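Long-range contacts in immunomodulatory active chitinase (Trichuris suis, PDB 6G9C), which probably binds chitin and hydrolyses it as a family 18 chitinase, and has immunomodulatory activity in inflammatory lung disease: residues Q58-E63 with S98-L103; F76-F81 with A130-S135; A114-F119 with L150-P155; W368-D373 with K386-I391. One frame throughout, in Å; residues are numbered along the deposited sequence.

How the contacts relate
All four belong to the family 18 TIM barrel. Along the chain, contact 2 opens before contact 1 closes, contact 3 opens before contact 2 closes, and contact 4 comes last. Contact 1 joins the loops leading into strands 64-72 and 104-110. Contacts 2 and 3 have centres 14 Å apart and touch through Phe76 and Thr118; helices 117-122 and 126-142 are consecutive. Contact 4 begins at the end of strand 364-368. Its centre is 15 Å from that of contact 1, and Leu61 packs on Tyr388, Ile391 and Leu370. Contacts 3 and 4 lie on opposite sides of the chain's centre. Contact 3 holds Glu153, probably the catalytic acid; the others pack loops and a helix round the barrel.

Contact 1 (Q58-E63 with S98-L103); sequences QANLCE and SSQPDL
The amide of Gln100 is held between Asn60 N and Cys62 O, beside and just past the type II turn of residues 58-61. This is the tight part. OE1 takes the backbone N-H of Asn60 at 2.9 Å from Asn60 N. This donor stands above the carbonyl plane of the amide. NE2 lies 2.7 Å from Cys62 O, in the carbonyl plane of Cys62, with a C=O...N angle of 158°. NE2 also gives a hydrogen bond to Asp102 OD1 at 3.0 Å, in the plane of its own amide. Tyr57 OH is a second partner of OE1. With CG anti to N (chi1 -169°) and the chain extended beyond it, the amide reaches the other loop. Beside it, Leu103 CD1 packs 3.7 Å from Glu63 O.

The solvent side is looser. Ala59 CB only brushes Ser99 O. Asn60 OD1 and Asp102 OD2 share a water, the bond to Asp102 being weak. A second water links Glu63 OE2 with Asp102 O. The loops lead into neighbouring parallel barrel strands, and a disulfide ties Cys62 to Cys37. Glu63 OE2 and Asp102 OD2 are 4.2 Å apart, which probably costs some energy, so the attraction comes chiefly from the gripped, uncharged amide.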
loop_
_atom_site.group_PDB
_atom_site.type_symbol
_atom_site.label_atom_id
_atom_site.label_comp_id
_atom_site.label_asym_id
_atom_site.label_seq_id
_atom_site.Cartn_x
_atom_site.Cartn_y
_atom_site.Cartn_z
ATOM N N GLN A 58 5.259 -3.144 15.203
ATOM C CA GLN A 58 6.124 -4.291 14.955
ATOM C C GLN A 58 5.359 -5.321 14.135
ATOM O O GLN A 58 4.258 -5.722 14.519
ATOM C CB GLN A 58 6.607 -4.900 16.277
ATOM C CG GLN A 58 7.370 -6.214 16.144
ATOM C CD GLN A 58 8.019 -6.618 17.467
ATOM O OE1 GLN A 58 8.943 -5.960 17.947
ATOM N NE2 GLN A 58 7.499 -7.674 18.079
ATOM N N ALA A 59 5.948 -5.745 13.011
ATOM C CA ALA A 59 5.279 -6.668 12.100
ATOM C C ALA A 59 4.750 -7.896 12.835
ATOM O O ALA A 59 5.427 -8.461 13.703
ATOM C CB ALA A 59 6.239 -7.095 10.985
ATOM N N ASN A 60 3.514 -8.280 12.495
ATOM C CA ASN A 60 2.804 -9.475 12.959
ATOM C C ASN A 60 2.295 -9.380 14.392
ATOM O O ASN A 60 1.788 -10.370 14.929
ATOM C CB ASN A 60 3.666 -10.729 12.795
ATOM C CG ASN A 60 3.951 -11.030 11.347
ATOM O OD1 ASN A 60 3.042 -11.029 10.521
ATOM N ND2 ASN A 60 5.215 -11.262 11.022
ATOM N N LEU A 61 2.427 -8.225 15.038
ATOM C CA LEU A 61 1.810 -8.018 16.342
ATOM C C LEU A 61 0.295 -8.210 16.275
ATOM O O LEU A 61 -0.295 -8.905 17.113
ATOM C CB LEU A 61 2.145 -6.609 16.810
ATOM C CG LEU A 61 2.430 -6.230 18.241
ATOM C CD1 LEU A 61 3.478 -7.137 18.832
ATOM C CD2 LEU A 61 2.879 -4.777 18.230
ATOM N N CYS A 62 -0.342 -7.614 15.270
ATOM C CA CYS A 62 -1.793 -7.562 15.132
ATOM C C CYS A 62 -2.151 -7.991 13.719
ATOM O O CYS A 62 -1.351 -7.822 12.799
ATOM C CB CYS A 62 -2.340 -6.143 15.364
ATOM S SG CYS A 62 -1.657 -5.462 16.864
ATOM N N GLU A 63 -3.344 -8.560 13.539
ATOM C CA GLU A 63 -3.836 -8.667 12.166
ATOM C C GLU A 63 -4.612 -7.429 11.748
ATOM O O GLU A 63 -4.618 -7.075 10.564
ATOM C CB GLU A 63 -4.715 -9.902 11.967
ATOM C CG GLU A 63 -4.848 -10.257 10.491
ATOM C CD GLU A 63 -5.820 -11.381 10.223
ATOM O OE1 GLU A 63 -6.292 -12.019 11.190
ATOM O OE2 GLU A 63 -6.111 -11.623 9.034
ATOM N N SER A 98 3.995 -3.023 4.284
ATOM C CA SER A 98 5.172 -3.468 3.542
ATOM C C SER A 98 5.881 -4.621 4.245
ATOM O O SER A 98 6.352 -5.558 3.592
ATOM C CB SER A 98 6.133 -2.298 3.346
ATOM O OG SER A 98 5.506 -1.286 2.580
ATOM N N SER A 99 5.975 -4.574 5.568
ATOM C CA SER A 99 6.587 -5.675 6.301
ATOM C C SER A 99 5.569 -6.688 6.808
ATOM O O SER A 99 5.966 -7.719 7.357
ATOM C CB SER A 99 7.425 -5.139 7.466
ATOM O OG SER A 99 6.844 -3.974 8.021
ATOM N N GLN A 100 4.274 -6.435 6.611
ATOM C CA GLN A 100 3.225 -7.366 7.026
ATOM C C GLN A 100 2.087 -7.287 6.018
ATOM O O GLN A 100 1.106 -6.554 6.214
ATOM C CB GLN A 100 2.727 -7.058 8.438
ATOM C CG GLN A 100 1.829 -8.141 9.029
ATOM C CD GLN A 100 1.027 -7.655 10.212
ATOM O OE1 GLN A 100 1.506 -6.853 11.008
ATOM N NE2 GLN A 100 -0.213 -8.128 10.328
ATOM N N PRO A 101 2.176 -8.053 4.925
ATOM C CA PRO A 101 1.214 -7.888 3.821
ATOM C C PRO A 101 -0.234 -8.160 4.202
ATOM O O PRO A 101 -1.133 -7.572 3.590
ATOM C CB PRO A 101 1.720 -8.887 2.765
ATOM C CG PRO A 101 3.150 -9.141 3.124
ATOM C CD PRO A 101 3.246 -9.018 4.604
ATOM N N ASP A 102 -0.497 -9.005 5.203
ATOM C CA ASP A 102 -1.871 -9.318 5.591
ATOM C C ASP A 102 -2.486 -8.285 6.531
ATOM O O ASP A 102 -3.654 -8.433 6.896
ATOM C CB ASP A 102 -1.935 -10.703 6.249
ATOM C CG ASP A 102 -1.413 -10.702 7.687
ATOM O OD1 ASP A 102 -0.496 -9.915 7.994
ATOM O OD2 ASP A 102 -1.916 -11.495 8.512
ATOM N N LEU A 103 -1.735 -7.267 6.945
ATOM C CA LEU A 103 -2.258 -6.262 7.868
ATOM C C LEU A 103 -3.486 -5.567 7.289
ATOM O O LEU A 103 -3.495 -5.178 6.124
ATOM C CB LEU A 103 -1.164 -5.231 8.167
ATOM C CG LEU A 103 -1.506 -4.103 9.140
ATOM C CD1 LEU A 103 -1.855 -4.682 10.499
ATOM C CD2 LEU A 103 -0.329 -3.127 9.246
HETATM O O HOH W 1 0.200 -11.562 11.180
HETATM O O HOH W 2 -6.203 -9.795 7.085
#

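Contact 2 (F76-F81 with A130-S135); sequences FTVDQF and AKFISS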
loop_
_atom_site.group_PDB
_atom_site.type_symbol
_atom_site.label_atom_id
_atom_site.label_comp_id
_atom_site.label_asym_id
_atom_site.label_seq_id
_atom_site.Cartn_x
_atom_site.Cartn_y
_atom_site.Cartn_z
ATOM N N PHE A 76 -22.672 15.908 10.122
ATOM C CA PHE A 76 -22.651 14.446 9.948
ATOM C C PHE A 76 -21.632 13.991 8.909
ATOM O O PHE A 76 -21.637 12.803 8.539
ATOM C CB PHE A 76 -24.032 13.877 9.580
ATOM C CG PHE A 76 -25.153 14.399 10.448
ATOM C CD1 PHE A 76 -24.991 14.492 11.828
ATOM C CD2 PHE A 76 -26.357 14.794 9.890
ATOM C CE1 PHE A 76 -26.013 14.971 12.629
ATOM C CE2 PHE A 76 -27.383 15.273 10.691
ATOM C CZ PHE A 76 -27.204 15.363 12.063
ATOM N N THR A 77 -20.763 14.872 8.419
ATOM C CA THR A 77 -19.691 14.443 7.531
ATOM C C THR A 77 -18.464 14.007 8.339
ATOM O O THR A 77 -18.312 14.340 9.516
ATOM C CB THR A 77 -19.316 15.559 6.553
ATOM O OG1 THR A 77 -18.853 16.699 7.282
ATOM C CG2 THR A 77 -20.522 15.961 5.687
ATOM N N VAL A 78 -17.589 13.235 7.690
ATOM C CA VAL A 78 -16.415 12.640 8.328
ATOM C C VAL A 78 -15.161 13.381 7.883
ATOM O O VAL A 78 -15.047 13.781 6.718
ATOM C CB VAL A 78 -16.305 11.138 8.002
ATOM C CG1 VAL A 78 -15.028 10.543 8.618
ATOM C CG2 VAL A 78 -17.523 10.400 8.510
ATOM N N ASP A 79 -14.209 13.538 8.807
ATOM C CA ASP A 79 -12.951 14.204 8.504
ATOM C C ASP A 79 -11.884 13.761 9.498
ATOM O O ASP A 79 -12.166 13.114 10.515
ATOM C CB ASP A 79 -13.107 15.725 8.530
ATOM C CG ASP A 79 -12.134 16.422 7.601
ATOM O OD1 ASP A 79 -11.251 15.736 7.032
ATOM O OD2 ASP A 79 -12.260 17.654 7.435
ATOM N N GLN A 80 -10.641 14.122 9.183
ATOM C CA GLN A 80 -9.535 13.824 10.082
ATOM C C GLN A 80 -9.690 14.617 11.372
ATOM O O GLN A 80 -10.272 15.708 11.399
ATOM C CB GLN A 80 -8.197 14.163 9.420
ATOM C CG GLN A 80 -8.035 15.640 9.121
ATOM C CD GLN A 80 -6.639 15.994 8.645
ATOM O OE1 GLN A 80 -5.805 15.118 8.419
ATOM N NE2 GLN A 80 -6.378 17.285 8.501
ATOM N N PHE A 81 -9.183 14.050 12.453
ATOM C CA PHE A 81 -9.241 14.739 13.731
ATOM C C PHE A 81 -7.972 15.537 13.990
ATOM O O PHE A 81 -8.040 16.712 14.365
ATOM C CB PHE A 81 -9.483 13.733 14.858
ATOM C CG PHE A 81 -10.015 14.355 16.109
ATOM C CD1 PHE A 81 -9.182 15.080 16.946
ATOM C CD2 PHE A 81 -11.350 14.229 16.443
ATOM C CE1 PHE A 81 -9.673 15.664 18.098
ATOM C CE2 PHE A 81 -11.846 14.811 17.591
ATOM C CZ PHE A 81 -11.009 15.528 18.420
ATOM N N ALA A 130 -27.718 8.482 5.723
ATOM C CA ALA A 130 -27.215 8.387 4.354
ATOM C C ALA A 130 -26.151 9.444 4.077
ATOM O O ALA A 130 -25.164 9.172 3.381
ATOM C CB ALA A 130 -28.371 8.518 3.357
ATOM N N LYS A 131 -26.346 10.662 4.591
ATOM C CA LYS A 131 -25.332 11.697 4.435
ATOM C C LYS A 131 -24.030 11.276 5.100
ATOM O O LYS A 131 -22.951 11.380 4.507
ATOM C CB LYS A 131 -25.830 13.020 5.018
ATOM C CG LYS A 131 -24.889 14.170 4.720
ATOM C CD LYS A 131 -25.362 15.472 5.331
ATOM C CE LYS A 131 -24.331 16.566 5.102
ATOM N NZ LYS A 131 -24.836 17.913 5.483
ATOM N N PHE A 132 -24.118 10.786 6.338
ATOM C CA PHE A 132 -22.936 10.281 7.032
ATOM C C PHE A 132 -22.279 9.137 6.265
ATOM O O PHE A 132 -21.056 9.116 6.082
ATOM C CB PHE A 132 -23.322 9.831 8.439
ATOM C CG PHE A 132 -22.295 8.957 9.094
ATOM C CD1 PHE A 132 -21.102 9.494 9.528
ATOM C CD2 PHE A 132 -22.518 7.600 9.266
ATOM C CE1 PHE A 132 -20.147 8.706 10.128
ATOM C CE2 PHE A 132 -21.568 6.803 9.868
ATOM C CZ PHE A 132 -20.375 7.359 10.304
ATOM N N ILE A 133 -23.076 8.157 5.832
ATOM C CA ILE A 133 -22.515 6.963 5.193
ATOM C C ILE A 133 -21.786 7.326 3.899
ATOM O O ILE A 133 -20.688 6.819 3.626
ATOM C CB ILE A 133 -23.629 5.924 4.949
ATOM C CG1 ILE A 133 -24.047 5.251 6.257
ATOM C CG2 ILE A 133 -23.179 4.872 3.959
ATOM C CD1 ILE A 133 -25.335 4.451 6.127
ATOM N N SER A 134 -22.379 8.210 3.084
ATOM C CA SER A 134 -21.714 8.658 1.859
ATOM C C SER A 134 -20.403 9.363 2.177
ATOM O O SER A 134 -19.384 9.135 1.509
ATOM C CB SER A 134 -22.626 9.587 1.059
ATOM O OG SER A 134 -23.738 8.879 0.544
ATOM N N SER A 135 -20.413 10.225 3.197
ATOM C CA SER A 135 -19.196 10.909 3.617
ATOM C C SER A 135 -18.145 9.919 4.101
ATOM O O SER A 135 -16.958 10.048 3.782
ATOM C CB SER A 135 -19.527 11.915 4.717
ATOM O OG SER A 135 -18.366 12.613 5.125
#
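Phe132 of helix 126-142 packs on Phe76 O and CB and on Val78 CG2. Its CB lies 3.4 Å from Phe76 O and also close to Phe76 CB. CG is a little farther from that oxygen. Phe132 CD1 lies 3.5 Å from Phe76 O, which sits at the ring edge near its plane, and it also touches Val78 CG2. Phe132 CE1 ends the contact, 3.5 Å from Val78 CG2. The ring reaches this row of atoms because CG is anti to the backbone N (chi1 164°). Phe132 CA makes a CA-H...O contact with Phe76 O at 3.2 Å. Phe76 O is buried with no conventional donor, and the CA-H is at best a weak substitute.

In the TIM barrel chain, helix 126-142 comes after strand 104-110 and helix 117-122 and before strand 147-151. Strand 78-79 is a short antiparallel addition to barrel strand 64-72. One turn on from Phe132, Ser135 OG accepts the N-H of Val78 at 2.8 Å, nearly straight at 167°. This bond fixes the start of the short strand to the helix. Thr77 CB rests 3.4 Å from that Ser135 OG, while Thr77 OG1 turns to Asp75 and Asn73. On the exposed side of the helix, Thr77 CG2 meets Lys131 CE.

Contact 3 (A114-F119 with L150-P155); sequences AGTATF and LDWEYP. With EDO (1,2-ethanediol), chain E.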
loop_
_atom_site.group_PDB
_atom_site.type_symbol
_atom_site.label_atom_id
_atom_site.label_comp_id
_atom_site.label_asym_id
_atom_site.label_seq_id
_atom_site.Cartn_x
_atom_site.Cartn_y
_atom_site.Cartn_z
ATOM N N ALA A 114 -15.845 11.835 22.533
ATOM C CA ALA A 114 -16.759 12.371 21.529
ATOM C C ALA A 114 -18.188 12.455 22.045
ATOM O O ALA A 114 -18.967 13.276 21.550
ATOM C CB ALA A 114 -16.708 11.524 20.258
ATOM N N GLY A 115 -18.548 11.652 23.042
ATOM C CA GLY A 115 -19.901 11.761 23.535
ATOM C C GLY A 115 -20.868 11.180 22.518
ATOM O O GLY A 115 -20.481 10.590 21.509
ATOM N N THR A 116 -22.151 11.357 22.807
ATOM C CA THR A 116 -23.201 10.763 21.994
ATOM C C THR A 116 -24.084 11.768 21.268
ATOM O O THR A 116 -24.906 11.346 20.448
ATOM C CB THR A 116 -24.093 9.859 22.860
ATOM O OG1 THR A 116 -24.727 10.644 23.880
ATOM C CG2 THR A 116 -23.244 8.767 23.529
ATOM N N ALA A 117 -23.936 13.072 21.523
ATOM C CA ALA A 117 -24.912 14.044 21.024
ATOM C C ALA A 117 -25.034 13.995 19.503
ATOM O O ALA A 117 -26.147 13.930 18.956
ATOM C CB ALA A 117 -24.536 15.454 21.478
ATOM N N THR A 118 -23.901 14.042 18.801
ATOM C CA THR A 118 -23.952 14.028 17.342
ATOM C C THR A 118 -24.374 12.662 16.812
ATOM O O THR A 118 -25.173 12.585 15.872
ATOM C CB THR A 118 -22.601 14.437 16.757
ATOM O OG1 THR A 118 -22.183 15.668 17.358
ATOM C CG2 THR A 118 -22.711 14.632 15.235
ATOM N N PHE A 119 -23.848 11.577 17.397
ATOM C CA PHE A 119 -24.281 10.238 16.994
ATOM C C PHE A 119 -25.801 10.123 17.048
ATOM O O PHE A 119 -26.435 9.634 16.106
ATOM C CB PHE A 119 -23.656 9.172 17.891
ATOM C CG PHE A 119 -22.299 8.691 17.440
ATOM C CD1 PHE A 119 -22.073 8.316 16.124
ATOM C CD2 PHE A 119 -21.255 8.596 18.348
ATOM C CE1 PHE A 119 -20.825 7.859 15.719
ATOM C CE2 PHE A 119 -19.998 8.139 17.956
ATOM C CZ PHE A 119 -19.783 7.770 16.635
ATOM N N LEU A 150 -17.031 1.229 14.395
ATOM C CA LEU A 150 -17.985 2.156 14.991
ATOM C C LEU A 150 -17.873 2.085 16.510
ATOM O O LEU A 150 -18.151 1.039 17.100
ATOM C CB LEU A 150 -19.403 1.807 14.528
ATOM C CG LEU A 150 -20.557 2.639 15.087
ATOM C CD1 LEU A 150 -20.351 4.121 14.797
ATOM C CD2 LEU A 150 -21.865 2.141 14.472
ATOM N N ASP A 151 -17.462 3.195 17.140
ATOM C CA ASP A 151 -17.253 3.223 18.588
ATOM C C ASP A 151 -18.172 4.237 19.252
ATOM O O ASP A 151 -17.718 5.115 19.988
ATOM C CB ASP A 151 -15.794 3.553 18.934
ATOM C CG ASP A 151 -14.805 2.547 18.363
ATOM O OD1 ASP A 151 -15.243 1.494 17.844
ATOM O OD2 ASP A 151 -13.576 2.801 18.448
ATOM N N TRP A 152 -19.471 4.139 18.983
ATOM C CA TRP A 152 -20.460 4.969 19.659
ATOM C C TRP A 152 -20.594 4.495 21.104
ATOM O O TRP A 152 -20.965 3.341 21.346
ATOM C CB TRP A 152 -21.777 4.846 18.889
ATOM C CG TRP A 152 -22.992 5.559 19.385
ATOM C CD1 TRP A 152 -23.188 6.160 20.597
ATOM C CD2 TRP A 152 -24.216 5.699 18.659
ATOM N NE1 TRP A 152 -24.472 6.684 20.661
ATOM C CE2 TRP A 152 -25.118 6.416 19.480
ATOM C CE3 TRP A 152 -24.631 5.299 17.385
ATOM C CZ2 TRP A 152 -26.418 6.734 19.069
ATOM C CZ3 TRP A 152 -25.928 5.618 16.970
ATOM C CH2 TRP A 152 -26.803 6.330 17.814
ATOM N N GLU A 153 -20.302 5.372 22.068
ATOM C CA GLU A 153 -20.258 4.985 23.486
ATOM C C GLU A 153 -21.247 5.814 24.307
ATOM O O GLU A 153 -20.876 6.861 24.846
ATOM C CB GLU A 153 -18.806 5.140 24.024
ATOM C CG GLU A 153 -17.802 4.296 23.234
ATOM C CD GLU A 153 -16.376 4.371 23.787
ATOM O OE1 GLU A 153 -16.179 4.822 24.941
ATOM O OE2 GLU A 153 -15.467 3.964 23.043
ATOM N N TYR A 154 -22.503 5.358 24.441
ATOM C CA TYR A 154 -23.039 4.102 23.909
ATOM C C TYR A 154 -24.469 4.370 23.473
ATOM O O TYR A 154 -25.096 5.249 24.051
ATOM C CB TYR A 154 -23.045 3.001 24.974
ATOM C CG TYR A 154 -21.677 2.647 25.482
ATOM C CD1 TYR A 154 -20.834 1.840 24.732
ATOM C CD2 TYR A 154 -21.230 3.113 26.710
ATOM C CE1 TYR A 154 -19.563 1.510 25.195
ATOM C CE2 TYR A 154 -19.954 2.787 27.179
ATOM C CZ TYR A 154 -19.137 1.986 26.422
ATOM O OH TYR A 154 -17.867 1.660 26.888
ATOM N N PRO A 155 -24.982 3.616 22.494
ATOM C CA PRO A 155 -26.414 3.707 22.177
ATOM C C PRO A 155 -27.259 3.418 23.406
ATOM O O PRO A 155 -26.983 2.489 24.165
ATOM C CB PRO A 155 -26.618 2.635 21.095
ATOM C CG PRO A 155 -25.459 1.704 21.229
ATOM C CD PRO A 155 -24.303 2.570 21.706
HETATM C C1 EDO E . -12.470 3.123 22.039
HETATM O O1 EDO E . -12.874 3.758 23.282
HETATM C C2 EDO E . -12.489 1.593 22.124
HETATM O O2 EDO E . -11.716 1.160 23.271
HETATM O O HOH W 3 -19.069 8.008 21.355
#
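Leu150 CD1 packs on Phe119 CE1 at 3.9 Å. The DxxDxDxE signature of family 18 chitinases runs along strand 147-151 and ends just past it, at Glu153. Asp151, the next residue, turns its carboxylate away from helix 117-122. Its OD1 has Asp149 nearby and a weak bond from Ala191 N.

Trp152 makes the main contact. Its five-membered ring and the Phe119 ring form an offset stack, with centroids 4.5 Å apart and planes at 11°. The offset puts CH groups over both rings. Phe119 CB lies 3.6 Å from the centroid of the Trp152 five-membered ring, and Trp152 CB stands over a face of Phe119. CG of Trp152 is anti to the backbone N (chi1 178°), which lays the indole along the phenylalanine. Thr116 CG2 comes to the edge of the indole, near NE1.

Glu153 is at the position of the catalytic acid in family relatives. Its OE2 accepts a 2.6 Å bond from O1 of an ethanediol that also bonds Tyr220, consistent with a substrate pocket. Its backbone N donates to a water, which lies 2.9 Å from Gly115 O. The Glu153 carbonyl O meets Thr116 CG2 at 3.3 Å. A cis peptide leads to Tyr154, whose N is 3.6 Å from that methyl. Pro155 CA lies 3.8 Å above the face of Trp152 opposite Phe119 CB.

Contact 4 (W368-D373 with K386-I391); sequences WTLDYD and KKYPLI. With EDO (1,2-ethanediol), chain C.
A chi1 of -157° sets the Asp373 carboxylate trans to its own nitrogen and against the backbone of residues 388-391. Ile391 turns CG1 away from its carbonyl carbon (chi1 -61°), which brings that CG1 to 3.2 Å from Asp373 OD2. The Ile391 N-H meets OD2 on the syn side, at 2.8 Å from Ile391 N and with an angle of 164°. The Leu390 N-H points to OD1, also on the syn side, 3.3 Å from Leu390 N; its bond to OD2 is weak. Two successive amides thus hold the carboxylate, and they should help offset its charge in this buried place. Pro389 CD presses on it too, 3.2 Å from OD1. OD2 also lies at the edge of the Tyr388 ring.

The contact closes the excursion between barrel strand 364-368 and helix 392-398. The cis peptide between Trp368 and Thr369 stands at the end of that strand, as in other family 18 enzymes. Behind the carboxylate, Leu370 CD2 packs 4.1 Å from Tyr388 CE1, and it is equally close to Ile391 CD1. Tyr388 OH bonds His56 O and Tyr52. On the far side of residues 368-373, an ethanediol O1 accepts the Trp368 NE1-H at 2.8 Å, almost straight, and also bonds Tyr372 OH.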
loop_
_atom_site.group_PDB
_atom_site.type_symbol
_atom_site.label_atom_id
_atom_site.label_comp_id
_atom_site.label_asym_id
_atom_site.label_seq_id
_atom_site.Cartn_x
_atom_site.Cartn_y
_atom_site.Cartn_z
ATOM N N TRP A 368 -6.158 -2.228 23.817
ATOM C CA TRP A 368 -6.220 -0.769 23.906
ATOM C C TRP A 368 -5.121 -0.390 24.901
ATOM O O TRP A 368 -5.317 -0.561 26.103
ATOM C CB TRP A 368 -7.617 -0.302 24.371
ATOM C CG TRP A 368 -7.693 1.177 24.568
ATOM C CD1 TRP A 368 -7.344 1.871 25.685
ATOM C CD2 TRP A 368 -8.129 2.152 23.608
ATOM N NE1 TRP A 368 -7.529 3.220 25.487
ATOM C CE2 TRP A 368 -8.008 3.419 24.219
ATOM C CE3 TRP A 368 -8.603 2.075 22.298
ATOM C CZ2 TRP A 368 -8.335 4.600 23.560
ATOM C CZ3 TRP A 368 -8.930 3.244 21.640
ATOM C CH2 TRP A 368 -8.794 4.494 22.270
ATOM N N THR A 369 -3.955 0.102 24.458
ATOM C CA THR A 369 -3.581 0.532 23.111
ATOM C C THR A 369 -2.179 0.026 22.784
ATOM O O THR A 369 -1.476 -0.497 23.650
ATOM C CB THR A 369 -3.486 2.064 22.981
ATOM O OG1 THR A 369 -2.414 2.516 23.819
ATOM C CG2 THR A 369 -4.762 2.779 23.399
ATOM N N LEU A 370 -1.743 0.246 21.540
ATOM C CA LEU A 370 -0.352 -0.044 21.206
ATOM C C LEU A 370 0.609 0.823 22.004
ATOM O O LEU A 370 1.715 0.383 22.339
ATOM C CB LEU A 370 -0.113 0.186 19.713
ATOM C CG LEU A 370 -0.666 -0.820 18.713
ATOM C CD1 LEU A 370 -0.799 -0.146 17.346
ATOM C CD2 LEU A 370 0.237 -2.064 18.636
ATOM N N ASP A 371 0.224 2.064 22.298
ATOM C CA ASP A 371 1.164 3.040 22.829
ATOM C C ASP A 371 1.269 3.005 24.348
ATOM O O ASP A 371 2.048 3.777 24.908
ATOM C CB ASP A 371 0.782 4.449 22.374
ATOM C CG ASP A 371 -0.698 4.743 22.581
ATOM O OD1 ASP A 371 -1.077 5.115 23.716
ATOM O OD2 ASP A 371 -1.471 4.589 21.610
ATOM N N TYR A 372 0.524 2.128 25.020
ATOM C CA TYR A 372 0.678 1.989 26.466
ATOM C C TYR A 372 1.598 0.844 26.866
ATOM O O TYR A 372 2.031 0.787 28.024
ATOM C CB TYR A 372 -0.676 1.772 27.130
ATOM C CG TYR A 372 -1.636 2.930 27.067
ATOM C CD1 TYR A 372 -1.196 4.253 27.077
ATOM C CD2 TYR A 372 -3.004 2.691 27.017
ATOM C CE1 TYR A 372 -2.125 5.316 27.044
ATOM C CE2 TYR A 372 -3.914 3.720 26.974
ATOM C CZ TYR A 372 -3.479 5.025 26.998
ATOM O OH TYR A 372 -4.435 6.022 26.960
ATOM N N ASP A 373 1.890 -0.072 25.946
ATOM C CA ASP A 373 2.838 -1.142 26.192
ATOM C C ASP A 373 4.254 -0.564 26.223
ATOM O O ASP A 373 4.501 0.579 25.825
ATOM C CB ASP A 373 2.708 -2.196 25.092
ATOM C CG ASP A 373 3.215 -3.576 25.487
ATOM O OD1 ASP A 373 3.814 -3.779 26.570
ATOM O OD2 ASP A 373 3.013 -4.490 24.655
ATOM N N LYS A 386 12.691 -6.833 25.787
ATOM C CA LYS A 386 11.709 -7.237 24.797
ATOM C C LYS A 386 10.783 -6.070 24.489
ATOM O O LYS A 386 10.303 -5.383 25.400
ATOM C CB LYS A 386 10.904 -8.435 25.307
ATOM C CG LYS A 386 9.957 -9.058 24.286
ATOM C CD LYS A 386 9.171 -10.206 24.907
ATOM C CE LYS A 386 8.327 -10.944 23.881
ATOM N NZ LYS A 386 7.567 -12.064 24.519
ATOM N N LYS A 387 10.558 -5.828 23.201
ATOM C CA LYS A 387 9.548 -4.863 22.788
ATOM C C LYS A 387 8.170 -5.494 22.885
ATOM O O LYS A 387 7.992 -6.680 22.587
ATOM C CB LYS A 387 9.802 -4.376 21.358
ATOM C CG LYS A 387 11.109 -3.599 21.202
ATOM C CD LYS A 387 11.524 -3.478 19.744
ATOM C CE LYS A 387 13.002 -3.142 19.631
ATOM N NZ LYS A 387 13.876 -4.316 19.936
ATOM N N TYR A 388 7.195 -4.687 23.294
ATOM C CA TYR A 388 5.803 -5.111 23.403
ATOM C C TYR A 388 5.673 -6.368 24.263
ATOM O O TYR A 388 5.178 -7.403 23.781
ATOM C CB TYR A 388 5.204 -5.347 22.025
ATOM C CG TYR A 388 5.090 -4.125 21.154
ATOM C CD1 TYR A 388 4.011 -3.254 21.300
ATOM C CD2 TYR A 388 6.047 -3.857 20.156
ATOM C CE1 TYR A 388 3.880 -2.150 20.502
ATOM C CE2 TYR A 388 5.928 -2.739 19.345
ATOM C CZ TYR A 388 4.825 -1.898 19.522
ATOM O OH TYR A 388 4.669 -0.783 18.730
ATOM N N PRO A 389 6.142 -6.347 25.517
ATOM C CA PRO A 389 6.010 -7.554 26.353
ATOM C C PRO A 389 4.560 -7.979 26.546
ATOM O O PRO A 389 4.278 -9.179 26.669
ATOM C CB PRO A 389 6.663 -7.136 27.680
ATOM C CG PRO A 389 6.518 -5.639 27.709
ATOM C CD PRO A 389 6.675 -5.204 26.276
ATOM N N LEU A 390 3.631 -7.026 26.569
ATOM C CA LEU A 390 2.220 -7.368 26.723
ATOM C C LEU A 390 1.596 -7.799 25.398
ATOM O O LEU A 390 1.018 -8.888 25.297
ATOM C CB LEU A 390 1.439 -6.178 27.296
ATOM C CG LEU A 390 1.901 -5.624 28.643
ATOM C CD1 LEU A 390 0.848 -4.700 29.229
ATOM C CD2 LEU A 390 2.207 -6.758 29.587
ATOM N N ILE A 391 1.705 -6.959 24.369
ATOM C CA ILE A 391 0.929 -7.193 23.152
ATOM C C ILE A 391 1.455 -8.401 22.373
ATOM O O ILE A 391 0.673 -9.110 21.724
ATOM C CB ILE A 391 0.892 -5.896 22.317
ATOM C CG1 ILE A 391 0.207 -4.798 23.133
ATOM C CG2 ILE A 391 0.117 -6.090 21.012
ATOM C CD1 ILE A 391 0.263 -3.442 22.499
HETATM C C1 EDO C . -7.358 4.818 28.651
HETATM O O1 EDO C . -6.991 5.282 27.350
HETATM C C2 EDO C . -6.856 5.877 29.618
HETATM O O2 EDO C . -7.526 7.128 29.416
#